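Local coordinates for pentatricopeptide repeat-containing protein 10, chloroplastic (Zea mays, PDB 4M59) that binds specific single-stranded intergenic RNA elements of chloroplast transcripts, shielding them from exonucleases and so stabilising the mRNA, at residues Ile184-Ser188 with Ala217-Val221; Ala301-Phe305 with Thr319-Val323; Tyr566-Met570 with Ile585-Leu589; Tyr425-Leu429 with Ile444-Met448; Leu56-Arg60 with Ala91-Glu95. The protein carries 4 engineered substitutions. All coordinates share one frame; numbering follows the deposited sequence.

Contact 1 (Ile184-Ser188 with Ala217-Val221). Engineered in segment 184-188: Ser188 (natural residue Cys). With nucleotides of chain D.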
# COMPACT_ATOMS: atom_id res chain seq x y z
N ILE A 184 -2.62 -28.70 -17.76
CA ILE A 184 -3.70 -27.77 -17.97
C ILE A 184 -3.24 -26.34 -17.76
O ILE A 184 -3.59 -25.45 -18.52
CB ILE A 184 -4.86 -28.06 -17.06
CG1 ILE A 184 -5.51 -29.36 -17.48
CG2 ILE A 184 -5.87 -26.99 -17.17
CD1 ILE A 184 -6.60 -29.78 -16.58
N ALA A 185 -2.43 -26.13 -16.74
CA ALA A 185 -1.91 -24.80 -16.47
C ALA A 185 -0.97 -24.33 -17.57
O ALA A 185 -0.86 -23.15 -17.84
CB ALA A 185 -1.22 -24.77 -15.16
N ALA A 186 -0.30 -25.27 -18.21
CA ALA A 186 0.56 -24.95 -19.33
C ALA A 186 -0.28 -24.44 -20.47
O ALA A 186 0.06 -23.47 -21.11
CB ALA A 186 1.31 -26.16 -19.75
N CYS A 187 -1.40 -25.12 -20.71
CA CYS A 187 -2.30 -24.74 -21.77
C CYS A 187 -2.95 -23.41 -21.45
O CYS A 187 -3.38 -22.70 -22.34
CB CYS A 187 -3.37 -25.80 -21.96
SG CYS A 187 -2.75 -27.39 -22.41
N SER A 188 -2.99 -23.08 -20.17
CA SER A 188 -3.54 -21.81 -19.72
C SER A 188 -2.57 -20.66 -20.00
O SER A 188 -2.98 -19.51 -20.14
CB SER A 188 -3.87 -21.86 -18.23
OG SER A 188 -4.08 -20.56 -17.71
N ALA A 217 -7.12 -25.03 -12.30
CA ALA A 217 -6.28 -24.68 -13.44
C ALA A 217 -7.10 -24.68 -14.69
O ALA A 217 -6.87 -23.91 -15.59
CB ALA A 217 -5.16 -25.65 -13.57
N LEU A 218 -8.07 -25.59 -14.73
CA LEU A 218 -8.95 -25.71 -15.89
C LEU A 218 -9.83 -24.48 -15.99
O LEU A 218 -10.31 -24.13 -17.07
CB LEU A 218 -9.81 -26.97 -15.78
CG LEU A 218 -10.98 -27.06 -16.76
CD1 LEU A 218 -10.52 -26.76 -18.17
CD2 LEU A 218 -11.63 -28.44 -16.68
N LEU A 219 -10.02 -23.82 -14.86
CA LEU A 219 -10.84 -22.62 -14.78
C LEU A 219 -10.04 -21.36 -15.10
O LEU A 219 -10.60 -20.38 -15.59
CB LEU A 219 -11.47 -22.50 -13.39
CG LEU A 219 -12.33 -21.27 -13.12
CD1 LEU A 219 -12.99 -20.78 -14.40
CD2 LEU A 219 -13.38 -21.58 -12.06
N GLN A 220 -8.74 -21.39 -14.83
CA GLN A 220 -7.90 -20.24 -15.14
C GLN A 220 -7.79 -20.09 -16.63
O GLN A 220 -7.57 -19.01 -17.14
CB GLN A 220 -6.53 -20.38 -14.51
CG GLN A 220 -6.28 -19.41 -13.41
CD GLN A 220 -6.01 -18.03 -13.90
OE1 GLN A 220 -5.00 -17.79 -14.54
NE2 GLN A 220 -6.90 -17.11 -13.61
N VAL A 221 -7.93 -21.20 -17.33
CA VAL A 221 -7.94 -21.20 -18.77
C VAL A 221 -9.00 -20.27 -19.29
O VAL A 221 -8.71 -19.28 -19.94
CB VAL A 221 -8.27 -22.60 -19.29
CG1 VAL A 221 -8.20 -22.64 -20.79
CG2 VAL A 221 -7.34 -23.61 -18.69
P U D 5 -1.77 -20.00 -11.34
OP1 U D 5 -1.29 -19.61 -12.69
OP2 U D 5 -0.80 -20.38 -10.30
O5' U D 5 -2.67 -18.81 -10.77
C5' U D 5 -4.03 -18.64 -11.22
C4' U D 5 -4.74 -17.62 -10.35
O4' U D 5 -5.29 -18.29 -9.19
C3' U D 5 -3.86 -16.52 -9.78
O3' U D 5 -3.73 -15.43 -10.69
C2' U D 5 -4.62 -16.11 -8.53
O2' U D 5 -5.69 -15.22 -8.80
C1' U D 5 -5.15 -17.46 -8.05
N1 U D 5 -4.26 -18.13 -7.09
C2 U D 5 -4.42 -17.85 -5.75
O2 U D 5 -5.27 -17.07 -5.34
N3 U D 5 -3.56 -18.51 -4.91
C4 U D 5 -2.57 -19.40 -5.27
O4 U D 5 -1.87 -19.90 -4.39
C5 U D 5 -2.46 -19.64 -6.67
C6 U D 5 -3.29 -19.01 -7.52
P U D 4 1.42 -23.69 -10.23
OP1 U D 4 1.81 -22.60 -11.16
OP2 U D 4 1.76 -23.55 -8.79
O5' U D 4 -0.15 -23.91 -10.34
C5' U D 4 -0.82 -23.79 -11.58
C4' U D 4 -2.30 -23.59 -11.40
O4' U D 4 -2.81 -24.67 -10.57
C3' U D 4 -2.74 -22.33 -10.67
O3' U D 4 -2.82 -21.19 -11.52
C2' U D 4 -4.08 -22.73 -10.08
O2' U D 4 -5.10 -22.68 -11.07
C1' U D 4 -3.84 -24.19 -9.72
N1 U D 4 -3.41 -24.36 -8.31
C2 U D 4 -4.40 -24.41 -7.35
O2 U D 4 -5.58 -24.30 -7.61
N3 U D 4 -3.97 -24.57 -6.06
C4 U D 4 -2.66 -24.69 -5.63
O4 U D 4 -2.43 -24.83 -4.43
C5 U D 4 -1.69 -24.64 -6.69
C6 U D 4 -2.09 -24.49 -7.96
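Two near-parallel helices of neighbouring pentatricopeptide repeats meet beside the bound RNA, with Ile184 and Ala185 of predicted repeat 4 packed on Ala217, Leu218 and Val221 of predicted repeat 5. The short axes run only 8.3 Å apart at an angle of 16°, a closeness that the small Ala185 and Ala217 permit. Ile184 carries the buried side of the contact. With CG1 at chi1 -69°, CG2 falls trans to the backbone N, which swings that methyl onto the opposing backbone, 3.6 Å from Leu218 N, while also touching Ala217 CB at 3.9 Å and Val221 CG2 at 4.0 Å. A beta-branched residue suits this place because its second branch can meet the facing helix while CG1 runs elsewhere. One turn further on, the engineered Ser188 rests its CB against Val221 CG2, 3.9 Å away. Nearer the RNA, Ala185 CB passes 4.3 Å from Ala217 CB. The lack of bulk leaves room for the RNA backbone: Ala185 CB lies 3.7 Å from C5' of U4 of chain D. Gln220 bends at chi2 and lays its CG and amide carbon along the sugar of U5 of chain D. Phe199 and Phe200 of helix 193-204 pack on Ile184 and Leu218, respectively. Such side-by-side first helices of successive repeats form the inner, RNA-facing wall of a PPR superhelix.

Contact 2 (Ala301-Phe305 with Thr319-Val323)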
# COMPACT_ATOMS: atom_id res chain seq x y z
N ALA A 301 -19.94 -7.98 -4.34
CA ALA A 301 -20.01 -8.71 -3.09
C ALA A 301 -21.24 -8.31 -2.35
O ALA A 301 -21.89 -9.11 -1.70
CB ALA A 301 -18.80 -8.42 -2.28
N LEU A 302 -21.58 -7.02 -2.46
CA LEU A 302 -22.80 -6.50 -1.86
C LEU A 302 -23.99 -7.25 -2.43
O LEU A 302 -24.85 -7.72 -1.69
CB LEU A 302 -22.94 -5.01 -2.17
CG LEU A 302 -22.76 -4.03 -1.00
CD1 LEU A 302 -21.89 -4.63 0.09
CD2 LEU A 302 -22.19 -2.71 -1.50
N ALA A 303 -24.01 -7.38 -3.76
CA ALA A 303 -25.07 -8.08 -4.43
C ALA A 303 -25.22 -9.48 -3.87
O ALA A 303 -26.33 -9.91 -3.62
CB ALA A 303 -24.79 -8.14 -5.89
N LEU A 304 -24.12 -10.18 -3.64
CA LEU A 304 -24.23 -11.52 -3.07
C LEU A 304 -24.84 -11.39 -1.71
O LEU A 304 -25.61 -12.24 -1.29
CB LEU A 304 -22.88 -12.20 -2.92
CG LEU A 304 -22.85 -13.63 -2.34
CD1 LEU A 304 -21.62 -14.34 -2.83
CD2 LEU A 304 -22.88 -13.70 -0.83
N PHE A 305 -24.46 -10.33 -1.02
CA PHE A 305 -24.88 -10.21 0.34
C PHE A 305 -26.38 -10.07 0.39
O PHE A 305 -27.02 -10.56 1.29
CB PHE A 305 -24.17 -9.06 1.04
CG PHE A 305 -24.28 -9.11 2.51
CD1 PHE A 305 -24.16 -10.31 3.16
CD2 PHE A 305 -24.53 -7.99 3.24
CE1 PHE A 305 -24.27 -10.37 4.50
CE2 PHE A 305 -24.65 -8.06 4.58
CZ PHE A 305 -24.51 -9.25 5.21
N THR A 319 -19.89 -11.62 10.04
CA THR A 319 -20.18 -11.48 8.63
C THR A 319 -20.40 -10.02 8.27
O THR A 319 -19.90 -9.53 7.27
CB THR A 319 -21.41 -12.28 8.26
OG1 THR A 319 -21.31 -13.59 8.81
CG2 THR A 319 -21.54 -12.38 6.78
N TYR A 320 -21.15 -9.32 9.11
CA TYR A 320 -21.44 -7.92 8.88
C TYR A 320 -20.19 -7.06 8.98
O TYR A 320 -19.98 -6.21 8.13
CB TYR A 320 -22.50 -7.43 9.85
CG TYR A 320 -23.92 -7.52 9.35
CD1 TYR A 320 -24.37 -6.68 8.35
CD2 TYR A 320 -24.82 -8.40 9.89
CE1 TYR A 320 -25.66 -6.74 7.90
CE2 TYR A 320 -26.11 -8.47 9.43
CZ TYR A 320 -26.52 -7.64 8.44
OH TYR A 320 -27.80 -7.69 7.98
N ASN A 321 -19.38 -7.26 10.00
CA ASN A 321 -18.15 -6.49 10.15
C ASN A 321 -17.27 -6.66 8.95
O ASN A 321 -16.58 -5.75 8.53
CB ASN A 321 -17.35 -6.95 11.36
CG ASN A 321 -18.12 -6.88 12.62
OD1 ASN A 321 -17.83 -7.58 13.57
ND2 ASN A 321 -19.12 -6.03 12.64
N LEU A 322 -17.28 -7.87 8.42
CA LEU A 322 -16.51 -8.20 7.26
C LEU A 322 -16.93 -7.30 6.13
O LEU A 322 -16.11 -6.72 5.44
CB LEU A 322 -16.78 -9.66 6.91
CG LEU A 322 -16.09 -10.37 5.76
CD1 LEU A 322 -15.82 -11.76 6.20
CD2 LEU A 322 -16.96 -10.40 4.53
N VAL A 323 -18.24 -7.16 5.96
CA VAL A 323 -18.79 -6.36 4.88
C VAL A 323 -18.53 -4.88 5.11
O VAL A 323 -18.23 -4.14 4.19
CB VAL A 323 -20.29 -6.58 4.76
CG1 VAL A 323 -20.83 -5.83 3.59
CG2 VAL A 323 -20.58 -8.03 4.62
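Phe305 drives its ring edge into the face of Tyr320, and this T-shaped pair is the dense heart of the contact between helices 298-310 and 317-328. The ring centroids of Phe305 and Tyr320 are 5.3 Å apart and the planes stand at 84°, with Phe305 CE2 coming within 3.7 Å of Tyr320 CE1. A chi1 of -165° points the Phe305 ring back from its own amide nitrogen and straight across the gap. There Val323 sets CG2 almost exactly above the centre of the Phe305 ring, 4.1 Å from the centroid, a CH-pi contact. Valine suits the place because a short branched side chain lays a methyl flat on the ring. Thr319 adds a lighter, buried touch, offering its CG2 obliquely while its hydroxyl is hydrogen-bonded to Asn316. The looser side belongs to the partly exposed Leu302, which touches with a single methyl, CD1 to Val323 CG1 at 3.8 Å, and also leans on Arg332. Tyr320 OH turns to Glu342 in a weak hydrogen bond, and Lys309 makes a cation-pi contact with Phe305. With no hydrogen bond crossing between the segments, the joint rests on dispersion and aromatic quadrupole forces, which favour the perpendicular setting of the rings.

Contact 3 (Tyr566-Met570 with Ile585-Leu589); sequences YNSLM and ILNQL. With nucleotides of chain C.
The hairpin of helices 563-575 and 580-590, within predicted PPR repeat 15, packs Tyr566 and Met570 against Ile585 and Leu589 while its other face reads a base of the RNA. The short segments run nearly antiparallel, at 158°, and the side chains bridge an axis separation of 10.8 Å. Leu589 splits its two methyls between two tasks. CD2 sits over the centre of the Tyr566 ring, 3.8 Å from the centroid, in a CH-pi contact; CD1 reaches Tyr566 CB at 3.6 Å and meets Met570 CE tip to tip at 3.9 Å. Ile585 approaches the same ring obliquely, its CG2 being 3.6 Å from Tyr566 CD1. Its chi1 of -52° puts CG1 beside the backbone N and leaves CG2 trans to it, while CG1 carries CD1 on toward Leu569. Met570 is flexible and unbranched: its sulfur lies near Leu586, and the bend at chi3 turns CE to Leu589. Val605 and Thr604 of helix 599-612 pack on it from the next helix. Tyrosine suits this place, since its ring offers a broad apolar face to Leu589.

Asn567, whose CB leaves the helix away from this core, donates from ND2 to O2 of U15 of chain C, a bond of 2.8 Å with an N-H...O angle of 156°. The two faces thus divide the chemistry: nondirectional apolar contacts join the two helices, while on the RNA side one amide makes a directional bond to the pyrimidine O2, consistent with the base-reading role of such asparagines in PPR proteins.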
# COMPACT_ATOMS: atom_id res chain seq x y z
N TYR A 566 8.51 19.08 -14.29
CA TYR A 566 8.74 19.76 -15.54
C TYR A 566 8.35 21.21 -15.47
O TYR A 566 8.95 22.06 -16.11
CB TYR A 566 7.99 19.08 -16.66
CG TYR A 566 8.77 17.94 -17.21
CD1 TYR A 566 9.87 18.17 -17.99
CD2 TYR A 566 8.42 16.65 -16.92
CE1 TYR A 566 10.60 17.14 -18.49
CE2 TYR A 566 9.15 15.60 -17.41
CZ TYR A 566 10.23 15.85 -18.20
OH TYR A 566 10.97 14.81 -18.70
N ASN A 567 7.33 21.50 -14.68
CA ASN A 567 6.94 22.87 -14.49
C ASN A 567 7.99 23.64 -13.71
O ASN A 567 8.26 24.79 -13.99
CB ASN A 567 5.60 22.95 -13.78
CG ASN A 567 4.46 22.45 -14.63
OD1 ASN A 567 4.54 22.44 -15.85
ND2 ASN A 567 3.38 22.05 -13.98
N SER A 568 8.58 22.98 -12.74
CA SER A 568 9.62 23.60 -11.94
C SER A 568 10.86 23.89 -12.77
O SER A 568 11.62 24.79 -12.46
CB SER A 568 9.97 22.73 -10.75
OG SER A 568 8.85 22.52 -9.93
N LEU A 569 11.08 23.11 -13.81
CA LEU A 569 12.25 23.32 -14.62
C LEU A 569 12.05 24.53 -15.49
O LEU A 569 12.96 25.31 -15.69
CB LEU A 569 12.54 22.09 -15.47
CG LEU A 569 13.94 21.51 -15.33
CD1 LEU A 569 14.17 20.45 -16.35
CD2 LEU A 569 14.96 22.59 -15.48
N MET A 570 10.84 24.67 -16.02
CA MET A 570 10.51 25.79 -16.88
C MET A 570 10.57 27.11 -16.12
O MET A 570 10.93 28.14 -16.69
CB MET A 570 9.12 25.60 -17.50
CG MET A 570 8.88 24.21 -18.06
SD MET A 570 7.48 24.17 -19.20
CE MET A 570 6.38 23.06 -18.34
N ILE A 585 10.69 22.77 -23.66
CA ILE A 585 10.18 21.73 -22.80
C ILE A 585 8.68 21.62 -22.90
O ILE A 585 8.12 20.54 -22.87
CB ILE A 585 10.59 21.96 -21.35
CG1 ILE A 585 12.10 22.18 -21.26
CG2 ILE A 585 10.21 20.79 -20.49
CD1 ILE A 585 12.60 22.29 -19.87
N LEU A 586 8.02 22.76 -23.05
CA LEU A 586 6.59 22.75 -23.23
C LEU A 586 6.28 22.04 -24.52
O LEU A 586 5.30 21.33 -24.63
CB LEU A 586 6.07 24.18 -23.30
CG LEU A 586 4.57 24.28 -23.51
CD1 LEU A 586 3.85 24.09 -22.21
CD2 LEU A 586 4.25 25.59 -24.12
N ASN A 587 7.14 22.24 -25.50
CA ASN A 587 6.98 21.54 -26.75
C ASN A 587 7.29 20.08 -26.54
O ASN A 587 6.58 19.20 -27.01
CB ASN A 587 7.92 22.13 -27.79
CG ASN A 587 7.45 23.46 -28.30
OD1 ASN A 587 6.26 23.77 -28.23
ND2 ASN A 587 8.36 24.25 -28.82
N GLN A 588 8.36 19.83 -25.81
CA GLN A 588 8.79 18.48 -25.54
C GLN A 588 7.74 17.72 -24.79
O GLN A 588 7.69 16.50 -24.86
CB GLN A 588 10.05 18.50 -24.69
CG GLN A 588 11.31 18.50 -25.47
CD GLN A 588 12.43 17.89 -24.68
OE1 GLN A 588 12.59 18.16 -23.50
NE2 GLN A 588 13.20 17.03 -25.33
N LEU A 589 6.92 18.44 -24.04
CA LEU A 589 5.91 17.78 -23.26
C LEU A 589 4.65 17.64 -24.06
O LEU A 589 3.75 16.91 -23.68
CB LEU A 589 5.61 18.56 -22.00
CG LEU A 589 6.70 18.54 -20.95
CD1 LEU A 589 6.31 19.49 -19.87
CD2 LEU A 589 6.85 17.16 -20.40
P U C 15 3.90 25.05 -3.97
OP1 U C 15 4.68 24.07 -3.18
OP2 U C 15 3.89 26.48 -3.57
O5' U C 15 4.37 24.96 -5.49
C5' U C 15 5.76 25.11 -5.84
C4' U C 15 5.97 24.89 -7.32
O4' U C 15 5.26 23.69 -7.73
C3' U C 15 5.42 25.97 -8.24
O3' U C 15 6.34 27.04 -8.36
C2' U C 15 5.26 25.22 -9.56
O2' U C 15 6.45 25.16 -10.31
C1' U C 15 4.86 23.82 -9.08
N1 U C 15 3.42 23.57 -9.17
C2 U C 15 2.93 23.05 -10.35
O2 U C 15 3.63 22.81 -11.31
N3 U C 15 1.57 22.85 -10.37
C4 U C 15 0.68 23.09 -9.35
O4 U C 15 -0.52 22.84 -9.52
C5 U C 15 1.26 23.62 -8.15
C6 U C 15 2.58 23.83 -8.11

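Contact 4 (Tyr425-Leu429 with Ile444-Met448)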
# COMPACT_ATOMS: atom_id res chain seq x y z
N TYR A 425 -2.32 11.88 22.63
CA TYR A 425 -1.79 13.20 22.44
C TYR A 425 -1.33 13.36 21.04
O TYR A 425 -1.20 14.44 20.55
CB TYR A 425 -0.62 13.44 23.36
CG TYR A 425 -1.02 13.55 24.78
CD1 TYR A 425 -1.57 14.67 25.28
CD2 TYR A 425 -0.83 12.53 25.62
CE1 TYR A 425 -1.93 14.76 26.56
CE2 TYR A 425 -1.19 12.60 26.89
CZ TYR A 425 -1.74 13.71 27.36
OH TYR A 425 -2.10 13.76 28.66
N ASN A 426 -1.16 12.23 20.39
CA ASN A 426 -0.72 12.26 19.04
C ASN A 426 -1.85 12.55 18.09
O ASN A 426 -1.68 13.24 17.10
CB ASN A 426 -0.10 10.92 18.73
CG ASN A 426 1.38 10.94 18.76
OD1 ASN A 426 2.01 11.99 18.73
ND2 ASN A 426 1.97 9.78 18.81
N ALA A 427 -3.00 11.97 18.39
CA ALA A 427 -4.19 12.22 17.61
C ALA A 427 -4.41 13.71 17.58
O ALA A 427 -4.53 14.32 16.53
CB ALA A 427 -5.36 11.53 18.24
N LEU A 428 -4.43 14.29 18.77
CA LEU A 428 -4.64 15.71 18.91
C LEU A 428 -3.65 16.53 18.13
O LEU A 428 -4.01 17.51 17.49
CB LEU A 428 -4.58 16.08 20.38
CG LEU A 428 -5.62 15.44 21.28
CD1 LEU A 428 -5.41 15.88 22.69
CD2 LEU A 428 -6.97 15.85 20.83
N LEU A 429 -2.40 16.17 18.14
CA LEU A 429 -1.46 16.97 17.41
C LEU A 429 -1.63 16.82 15.91
O LEU A 429 -1.21 17.65 15.16
CB LEU A 429 -0.04 16.60 17.79
CG LEU A 429 0.48 16.92 19.18
CD1 LEU A 429 1.77 16.26 19.41
CD2 LEU A 429 0.69 18.34 19.24
N ILE A 444 0.73 21.26 24.42
CA ILE A 444 0.33 19.88 24.52
C ILE A 444 1.52 18.99 24.83
O ILE A 444 1.46 18.16 25.74
CB ILE A 444 -0.29 19.43 23.21
CG1 ILE A 444 -1.75 19.85 23.17
CG2 ILE A 444 -0.17 17.94 23.03
CD1 ILE A 444 -2.45 19.42 21.92
N VAL A 445 2.59 19.17 24.08
CA VAL A 445 3.74 18.29 24.20
C VAL A 445 4.31 18.39 25.59
O VAL A 445 4.73 17.40 26.18
CB VAL A 445 4.81 18.56 23.13
CG1 VAL A 445 5.46 19.90 23.32
CG2 VAL A 445 5.84 17.49 23.16
N SER A 446 4.29 19.60 26.14
CA SER A 446 4.72 19.83 27.50
C SER A 446 3.82 19.05 28.43
O SER A 446 4.29 18.40 29.35
CB SER A 446 4.65 21.31 27.83
OG SER A 446 3.32 21.70 28.07
N LYS A 447 2.53 19.08 28.16
CA LYS A 447 1.60 18.38 29.01
C LYS A 447 1.89 16.92 28.90
O LYS A 447 1.80 16.20 29.86
CB LYS A 447 0.18 18.62 28.55
CG LYS A 447 -0.87 17.94 29.38
CD LYS A 447 -1.10 18.70 30.64
CE LYS A 447 -2.29 18.16 31.37
NZ LYS A 447 -2.11 16.73 31.63
N MET A 448 2.25 16.49 27.70
CA MET A 448 2.64 15.11 27.48
C MET A 448 3.84 14.80 28.36
O MET A 448 3.95 13.73 28.95
CB MET A 448 3.01 14.90 26.01
CG MET A 448 3.24 13.45 25.61
SD MET A 448 3.15 13.21 23.83
CE MET A 448 3.63 14.82 23.22
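Helices 422-435 and 438-449 run almost exactly antiparallel, their short axes at 175° and 10.7 Å apart, with the CA atoms of Tyr425 and Met448 facing each other at 7.0 Å. Tyr425 and Met448 lie alongside each other, pointing opposite ways. Met448 lays its CB over one face of the tyrosine ring and carries SD back to Tyr425 CB at 3.8 Å, an extended reach begun by a trans first torsion (chi1 -172°). The sulfur is oblique to the ring, 5.1 Å from the Tyr425 centroid, a Met-aromatic contact that suits a polarisable thioether. Ile444 packs alongside: its CG2 touches Leu429 CD2 at 3.9 Å and, obliquely, the Tyr425 ring at CD1, 4.2 Å away, whereas Ile444 CD1 runs to Leu428 CB at 4.3 Å. Branched and compact, isoleucine can thus serve three neighbours at once. Lys447 borders the contact, its aliphatic CG passing obliquely by the same ring. Tyr410 of helix 403-413 packs on Tyr425 and Leu428, and Leu462 of helix 458-468 on Leu429, so flanking helices add to the core. The pair forms the antiparallel helix-turn-helix hairpin of a PPR repeat, here predicted repeat 11.

Contact 5 (Leu56-Arg60 with Ala91-Glu95)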
# COMPACT_ATOMS: atom_id res chain seq x y z
N LEU A 56 27.79 -27.28 2.99
CA LEU A 56 28.05 -26.89 1.63
C LEU A 56 29.50 -26.51 1.46
O LEU A 56 30.14 -26.90 0.51
CB LEU A 56 27.17 -25.70 1.27
CG LEU A 56 26.52 -25.65 -0.10
CD1 LEU A 56 25.99 -24.28 -0.33
CD2 LEU A 56 27.51 -25.98 -1.17
N ALA A 57 30.01 -25.75 2.41
CA ALA A 57 31.36 -25.26 2.33
C ALA A 57 32.35 -26.40 2.35
O ALA A 57 33.41 -26.32 1.73
CB ALA A 57 31.63 -24.34 3.47
N LEU A 58 32.02 -27.45 3.09
CA LEU A 58 32.89 -28.62 3.18
C LEU A 58 32.85 -29.37 1.86
O LEU A 58 33.89 -29.82 1.36
CB LEU A 58 32.43 -29.53 4.32
CG LEU A 58 33.33 -30.73 4.65
CD1 LEU A 58 34.76 -30.27 4.86
CD2 LEU A 58 32.81 -31.46 5.87
N LEU A 59 31.66 -29.50 1.30
CA LEU A 59 31.47 -30.14 0.03
C LEU A 59 32.37 -29.51 -1.00
O LEU A 59 33.08 -30.19 -1.72
CB LEU A 59 30.03 -29.94 -0.41
CG LEU A 59 29.25 -31.16 -0.85
CD1 LEU A 59 28.20 -30.69 -1.78
CD2 LEU A 59 30.12 -32.17 -1.51
N ARG A 60 32.31 -28.19 -1.06
CA ARG A 60 33.12 -27.43 -2.00
C ARG A 60 34.59 -27.60 -1.67
O ARG A 60 35.44 -27.65 -2.57
CB ARG A 60 32.75 -25.95 -1.96
CG ARG A 60 31.25 -25.69 -1.92
CD ARG A 60 30.89 -24.42 -2.68
NE ARG A 60 30.72 -24.67 -4.11
CZ ARG A 60 29.60 -24.44 -4.78
NH1 ARG A 60 28.54 -23.94 -4.15
NH2 ARG A 60 29.53 -24.70 -6.08
N ALA A 91 24.15 -23.61 -8.08
CA ALA A 91 25.55 -23.28 -7.96
C ALA A 91 26.38 -24.51 -8.14
O ALA A 91 27.33 -24.52 -8.91
CB ALA A 91 25.81 -22.69 -6.63
N LEU A 92 26.01 -25.56 -7.42
CA LEU A 92 26.67 -26.85 -7.48
C LEU A 92 26.63 -27.39 -8.87
O LEU A 92 27.54 -28.07 -9.31
CB LEU A 92 25.93 -27.81 -6.58
CG LEU A 92 25.95 -27.39 -5.13
CD1 LEU A 92 25.06 -28.28 -4.32
CD2 LEU A 92 27.35 -27.49 -4.62
N LEU A 93 25.55 -27.09 -9.56
CA LEU A 93 25.42 -27.48 -10.93
C LEU A 93 26.44 -26.75 -11.77
O LEU A 93 26.92 -27.25 -12.77
CB LEU A 93 24.03 -27.13 -11.40
CG LEU A 93 23.77 -27.28 -12.88
CD1 LEU A 93 23.25 -28.64 -13.13
CD2 LEU A 93 22.79 -26.26 -13.30
N ASP A 94 26.72 -25.51 -11.38
CA ASP A 94 27.54 -24.63 -12.21
C ASP A 94 29.04 -24.74 -11.93
O ASP A 94 29.85 -24.55 -12.83
CB ASP A 94 27.08 -23.18 -12.06
CG ASP A 94 25.73 -22.93 -12.69
OD1 ASP A 94 25.42 -23.58 -13.72
OD2 ASP A 94 24.96 -22.10 -12.17
N GLU A 95 29.40 -25.05 -10.69
CA GLU A 95 30.80 -25.19 -10.33
C GLU A 95 31.26 -26.65 -10.45
O GLU A 95 32.31 -26.94 -11.02
CB GLU A 95 31.07 -24.61 -8.94
CG GLU A 95 31.13 -25.61 -7.79
CD GLU A 95 32.38 -25.46 -6.95
OE1 GLU A 95 32.27 -24.93 -5.82
OE2 GLU A 95 33.47 -25.86 -7.41
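Bends at chi2 and at chi3 (85°) turn the Arg60 side chain out of line and bring its guanidinium across to helix 86-95, where Glu95, itself bent at chi2, meets it. The carboxylate comes to the guanidinium at its edge, and Arg60 and Glu95 form a salt bridge. The modelled separation of 2.3 Å between Arg60 NE and Glu95 OE1 is too short to be trusted, however, and Arg60 NH2 is also implausibly close to Glu95 CG, so the detailed placement of both groups is doubtful. Ala91 O lies at another part of that edge, 3.6 Å from Arg60 NH2. A long arginine suits the spot because the axes are 12.3 Å apart, and Glu95 lies exposed to solvent, where charge is tolerated.

Beside the charged pair the contact turns apolar. Leu92 puts CD2 over one face of the guanidinium, offset toward the rim and 3.8 Å from Arg60 NH1. That same methyl meets Leu56 CD2 at 3.8 Å and, more loosely, Leu59 CD1 at 4.4 Å. Leu73 of helix 70-82 packs against both Leu59 and Leu92, while Leu43 of helix 39-47 also touches Leu59. Nearly parallel helices, 10° apart and with a third helix packed against both, are the normal stacking of consecutive helical hairpins in an alpha-solenoid such as the PPR array.

Overall arrangement
From the N terminus the contacts come in the order 5, 1, 2, 4, 3; each closes before the next opens, so none nest or cross. Contacts 5 and 1 each skip one helix, 70-82 and 193-204 respectively, and tie parallel helices of successive hairpins. Contacts 2, 3 and 4 close short loops between helices adjacent in sequence: contact 2 joins predicted repeats 7 and 8, whereas contacts 4 and 3 lie inside predicted repeats 11 and 15. No two contacts touch. Centres of contacts 1 and 2 are about 30 Å apart, those of contacts 4 and 5 about 59 Å. Together they sample both kinds of joint, within and between hairpins, along the superhelix.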